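MREC protein (Listeria monocytogenes, PDB 2J5U) probably takes part in forming and maintaining bacterial cell shape, and assembles as dimers built into a larger homooligomer. Local coordinates at residues V176-L181 with I189-I194; D100-T105 with K184-I189. One frame throughout, in Å; residues are numbered along the deposited sequence.

Contact 1: residues V176-L181 with I189-I194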
loop_
_atom_site.group_PDB
_atom_site.type_symbol
_atom_site.label_atom_id
_atom_site.label_comp_id
_atom_site.label_asym_id
_atom_site.label_seq_id
_atom_site.Cartn_x
_atom_site.Cartn_y
_atom_site.Cartn_z
ATOM N N VAL A 176 4.398 -42.086 -54.918
ATOM C CA VAL A 176 5.635 -41.373 -55.189
ATOM C C VAL A 176 5.283 -40.133 -55.997
ATOM O O VAL A 176 4.533 -40.201 -56.968
ATOM C CB VAL A 176 6.626 -42.263 -55.982
ATOM C CG1 VAL A 176 7.863 -41.470 -56.353
ATOM C CG2 VAL A 176 7.017 -43.462 -55.144
ATOM N N VAL A 177 5.812 -38.991 -55.578
ATOM C CA VAL A 177 5.531 -37.738 -56.267
ATOM C C VAL A 177 6.809 -36.950 -56.491
ATOM O O VAL A 177 7.857 -37.302 -55.971
ATOM C CB VAL A 177 4.538 -36.864 -55.454
ATOM C CG1 VAL A 177 3.251 -37.617 -55.238
ATOM C CG2 VAL A 177 5.147 -36.480 -54.121
ATOM N N THR A 178 6.716 -35.887 -57.278
ATOM C CA THR A 178 7.874 -35.058 -57.550
ATOM C C THR A 178 8.171 -34.211 -56.323
ATOM O O THR A 178 7.263 -33.695 -55.679
ATOM C CB THR A 178 7.630 -34.143 -58.749
ATOM O OG1 THR A 178 6.388 -33.457 -58.581
ATOM C CG2 THR A 178 7.581 -34.952 -60.025
ATOM N N SER A 179 9.450 -34.082 -55.997
ATOM C CA SER A 179 9.881 -33.307 -54.840
ATOM C C SER A 179 10.151 -31.846 -55.183
ATOM O O SER A 179 10.105 -30.978 -54.316
ATOM C CB SER A 179 11.150 -33.915 -54.262
ATOM O OG SER A 179 12.246 -33.760 -55.146
ATOM N N GLY A 180 10.433 -31.582 -56.452
ATOM C CA GLY A 180 10.751 -30.237 -56.883
ATOM C C GLY A 180 12.191 -29.877 -56.522
ATOM O O GLY A 180 12.712 -28.848 -56.944
ATOM N N LEU A 181 12.847 -30.752 -55.768
ATOM C CA LEU A 181 14.194 -30.494 -55.299
ATOM C C LEU A 181 15.289 -30.471 -56.340
ATOM O O LEU A 181 16.421 -30.094 -56.042
ATOM C CB LEU A 181 14.537 -31.472 -54.173
ATOM C CG LEU A 181 13.496 -31.301 -53.064
ATOM C CD1 LEU A 181 13.716 -32.310 -51.958
ATOM C CD2 LEU A 181 13.583 -29.883 -52.521
ATOM N N ILE A 189 3.599 -33.691 -58.283
ATOM C CA ILE A 189 3.040 -34.378 -59.432
ATOM C C ILE A 189 3.152 -35.869 -59.167
ATOM O O ILE A 189 4.214 -36.351 -58.789
ATOM C CB ILE A 189 3.787 -34.032 -60.731
ATOM C CG1 ILE A 189 3.442 -32.613 -61.189
ATOM C CG2 ILE A 189 3.334 -34.969 -61.848
ATOM C CD1 ILE A 189 3.492 -31.579 -60.117
ATOM N N PHE A 190 2.055 -36.595 -59.351
ATOM C CA PHE A 190 2.054 -38.043 -59.121
ATOM C C PHE A 190 2.924 -38.773 -60.150
ATOM O O PHE A 190 2.822 -38.527 -61.356
ATOM C CB PHE A 190 0.621 -38.604 -59.177
ATOM C CG PHE A 190 0.537 -40.086 -58.893
ATOM C CD1 PHE A 190 0.891 -40.596 -57.643
ATOM C CD2 PHE A 190 0.133 -40.978 -59.883
ATOM C CE1 PHE A 190 0.847 -41.982 -57.381
ATOM C CE2 PHE A 190 0.086 -42.356 -59.636
ATOM C CZ PHE A 190 0.445 -42.858 -58.379
ATOM N N ILE A 191 3.774 -39.672 -59.669
ATOM C CA ILE A 191 4.651 -40.426 -60.552
ATOM C C ILE A 191 4.194 -41.875 -60.651
ATOM O O ILE A 191 4.011 -42.401 -61.748
ATOM C CB ILE A 191 6.109 -40.426 -60.049
ATOM C CG1 ILE A 191 6.690 -39.006 -60.070
ATOM C CG2 ILE A 191 6.929 -41.352 -60.894
ATOM C CD1 ILE A 191 8.100 -38.924 -59.528
ATOM N N GLY A 192 4.011 -42.521 -59.503
ATOM C CA GLY A 192 3.591 -43.908 -59.510
ATOM C C GLY A 192 3.467 -44.534 -58.136
ATOM O O GLY A 192 3.362 -43.838 -57.131
ATOM N N THR A 193 3.514 -45.862 -58.092
ATOM C CA THR A 193 3.360 -46.600 -56.848
ATOM C C THR A 193 4.504 -47.544 -56.539
ATOM O O THR A 193 5.011 -48.212 -57.437
ATOM C CB THR A 193 2.076 -47.423 -56.908
ATOM O OG1 THR A 193 0.952 -46.537 -56.882
ATOM C CG2 THR A 193 2.000 -48.398 -55.752
ATOM N N ILE A 194 4.922 -47.608 -55.275
ATOM C CA ILE A 194 5.991 -48.539 -54.930
ATOM C C ILE A 194 5.395 -49.905 -55.180
ATOM O O ILE A 194 4.255 -50.181 -54.807
ATOM C CB ILE A 194 6.423 -48.461 -53.459
ATOM C CG1 ILE A 194 7.149 -47.146 -53.193
ATOM C CG2 ILE A 194 7.345 -49.624 -53.138
ATOM C CD1 ILE A 194 7.683 -47.018 -51.784
#
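V176 pairs with both I191 and G192, a classic beta bulge within the antiparallel hairpin of strands 175-178 and 190-199. The backbone bonds show it directly: V176 N donates to G192 O at 3.0 Å, while V176 O receives I191 N at 2.9 Å and, more weakly, G192 N at 3.5 Å. Beyond the bulge, V177 and F190 form a non-hydrogen-bonded pair, and T178 N bonds to I189 O.

A side chain then takes over. T178 carries OG1 between its backbone N and carbonyl carbon (chi1 50°), which brings the hydroxyl to I189 N at 2.8 Å.

Apolar contacts form on both faces of the sheet, V176 on one and V177 with F190 on the other. CG1 of V176 meets I191 CD1 at 4.1 Å, whereas its other methyl, CG2, reaches I194 CG1. V177 CG1 lies near the plane of the F190 ring, at its edge. V177 and F190 also pack on S43 and Q40 of the second subunit.

Within its own strand, the F190 ring lies with one face against G192 N.

Since OG1 of T178 is also hydrogen-bonded to P186 O, this buried hydroxyl acts as acceptor and donor together, tying T178 both to I189 and to the loop that carries P186.

Contact 2: residues D100-T105 with K184-I189; sequences DMAVTT and KFPAGI
The carboxylate of D100 and the amine of K184 make a long salt bridge, OD1 to NZ 3.7 Å, at the partly exposed end of the contact. The aliphatic part of the lysine comes closer, K184 CE lying 3.3 Å from D100 OD1; the chain is bent at chi2 and chi3 (-107° and -60°), and this bend lays it obliquely across the aspartate. At this separation the attraction is probably weaker than in a close ion pair.

Further in, F185 is the hub. The methyl of A102 sits over one face of its ring, a CH-pi contact of 3.7 Å from A102 CB to the ring centroid, displaced toward the CD2-CE2 side of the rim. D100 O approaches the same ring at its edge, 3.3 Å from F185 CE2, and P186 CD touches A102 CB more loosely.

At the far end two methyls meet, T104 CG2 and I189 CG2 at 3.6 Å, on side chains crossing at about a right angle.

The loop between strands 175-178 and 190-199, part of a hairpin in one barrel, is thus laid against strand 102-105, which pairs with strands 108-116 and 221-227 in a second barrel. F185 also packs on K112, and I189 on L225.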
loop_
_atom_site.group_PDB
_atom_site.type_symbol
_atom_site.label_atom_id
_atom_site.label_comp_id
_atom_site.label_asym_id
_atom_site.label_seq_id
_atom_site.Cartn_x
_atom_site.Cartn_y
_atom_site.Cartn_z
ATOM N N ASP A 100 13.207 -28.520 -69.931
ATOM C CA ASP A 100 13.156 -28.880 -68.515
ATOM C C ASP A 100 11.810 -28.726 -67.824
ATOM O O ASP A 100 11.702 -28.980 -66.623
ATOM C CB ASP A 100 14.232 -28.132 -67.729
ATOM C CG ASP A 100 15.612 -28.742 -67.912
ATOM O OD1 ASP A 100 16.607 -28.079 -67.547
ATOM O OD2 ASP A 100 15.707 -29.887 -68.414
ATOM N N MET A 101 10.787 -28.312 -68.566
ATOM C CA MET A 101 9.450 -28.203 -67.998
ATOM C C MET A 101 8.875 -29.626 -67.902
ATOM O O MET A 101 9.145 -30.482 -68.749
ATOM C CB MET A 101 8.549 -27.335 -68.887
ATOM C CG MET A 101 8.577 -25.851 -68.571
ATOM S SD MET A 101 7.615 -24.844 -69.677
ATOM C CE MET A 101 8.163 -23.277 -69.250
ATOM N N ALA A 102 8.094 -29.886 -66.864
ATOM C CA ALA A 102 7.500 -31.206 -66.687
ATOM C C ALA A 102 6.313 -31.387 -67.626
ATOM O O ALA A 102 5.603 -30.429 -67.935
ATOM C CB ALA A 102 7.050 -31.373 -65.256
ATOM N N VAL A 103 6.107 -32.610 -68.098
ATOM C CA VAL A 103 4.983 -32.881 -68.976
ATOM C C VAL A 103 4.200 -33.991 -68.322
ATOM O O VAL A 103 4.767 -35.019 -67.940
ATOM C CB VAL A 103 5.422 -33.345 -70.366
ATOM C CG1 VAL A 103 4.192 -33.596 -71.220
ATOM C CG2 VAL A 103 6.316 -32.296 -71.021
ATOM N N THR A 104 2.891 -33.784 -68.203
ATOM C CA THR A 104 2.019 -34.755 -67.547
ATOM C C THR A 104 0.696 -35.020 -68.249
ATOM O O THR A 104 0.366 -34.403 -69.262
ATOM C CB THR A 104 1.643 -34.277 -66.137
ATOM O OG1 THR A 104 0.969 -33.019 -66.244
ATOM C CG2 THR A 104 2.870 -34.106 -65.274
ATOM N N THR A 105 -0.050 -35.948 -67.662
ATOM C CA THR A 105 -1.383 -36.327 -68.111
ATOM C C THR A 105 -2.140 -36.452 -66.795
ATOM O O THR A 105 -1.533 -36.433 -65.721
ATOM C CB THR A 105 -1.428 -37.709 -68.812
ATOM O OG1 THR A 105 -1.143 -38.741 -67.861
ATOM C CG2 THR A 105 -0.435 -37.770 -69.942
ATOM N N LYS A 184 13.558 -27.950 -61.150
ATOM C CA LYS A 184 12.843 -27.676 -62.381
ATOM C C LYS A 184 11.400 -28.123 -62.504
ATOM O O LYS A 184 10.707 -27.698 -63.417
ATOM C CB LYS A 184 13.634 -28.208 -63.568
ATOM C CG LYS A 184 14.141 -29.598 -63.391
ATOM C CD LYS A 184 15.628 -29.581 -63.173
ATOM C CE LYS A 184 16.358 -28.960 -64.356
ATOM N NZ LYS A 184 17.828 -29.268 -64.306
ATOM N N PHE A 185 10.930 -28.968 -61.601
ATOM C CA PHE A 185 9.540 -29.418 -61.667
ATOM C C PHE A 185 8.822 -28.889 -60.448
ATOM O O PHE A 185 9.455 -28.586 -59.439
ATOM C CB PHE A 185 9.433 -30.947 -61.599
ATOM C CG PHE A 185 9.955 -31.672 -62.802
ATOM C CD1 PHE A 185 10.083 -33.055 -62.768
ATOM C CD2 PHE A 185 10.251 -31.002 -63.977
ATOM C CE1 PHE A 185 10.491 -33.768 -63.889
ATOM C CE2 PHE A 185 10.660 -31.700 -65.108
ATOM C CZ PHE A 185 10.778 -33.091 -65.065
ATOM N N PRO A 186 7.491 -28.725 -60.535
ATOM C CA PRO A 186 6.777 -28.247 -59.354
ATOM C C PRO A 186 6.684 -29.523 -58.528
ATOM O O PRO A 186 6.782 -30.618 -59.084
ATOM C CB PRO A 186 5.427 -27.828 -59.916
ATOM C CG PRO A 186 5.243 -28.768 -61.053
ATOM C CD PRO A 186 6.599 -28.735 -61.705
ATOM N N ALA A 187 6.521 -29.415 -57.218
ATOM C CA ALA A 187 6.426 -30.628 -56.423
ATOM C C ALA A 187 4.980 -31.115 -56.368
ATOM O O ALA A 187 4.051 -30.353 -56.623
ATOM C CB ALA A 187 6.959 -30.380 -55.026
ATOM N N GLY A 188 4.799 -32.396 -56.067
ATOM C CA GLY A 188 3.459 -32.930 -55.963
ATOM C C GLY A 188 2.876 -33.630 -57.174
ATOM O O GLY A 188 1.750 -34.112 -57.110
ATOM N N ILE A 189 3.599 -33.691 -58.283
ATOM C CA ILE A 189 3.040 -34.378 -59.432
ATOM C C ILE A 189 3.152 -35.869 -59.167
ATOM O O ILE A 189 4.214 -36.351 -58.789
ATOM C CB ILE A 189 3.787 -34.032 -60.731
ATOM C CG1 ILE A 189 3.442 -32.613 -61.189
ATOM C CG2 ILE A 189 3.334 -34.969 -61.848
ATOM C CD1 ILE A 189 3.492 -31.579 -60.117
#

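The two contacts illustrate how one connection can serve two barrels. Contact 1 closes a hairpin of the barrel containing strands 175-178 and 190-199; contact 2 presses the loop of that same hairpin onto strand 102-105 of the other barrel. Their centres lie about 10 Å apart and they share I189, whose backbone serves the hairpin and whose CG2 serves the inter-barrel packing. T178 joins them further: besides the bond of its hydroxyl to the loop, its O lies 2.8 Å from G188 N, a probable hydrogen bond. R227 reaches both, bonding to G180 O and F185 O. Pairing of two such barrels is consistent with the family's place in the Peptidase_PA clan.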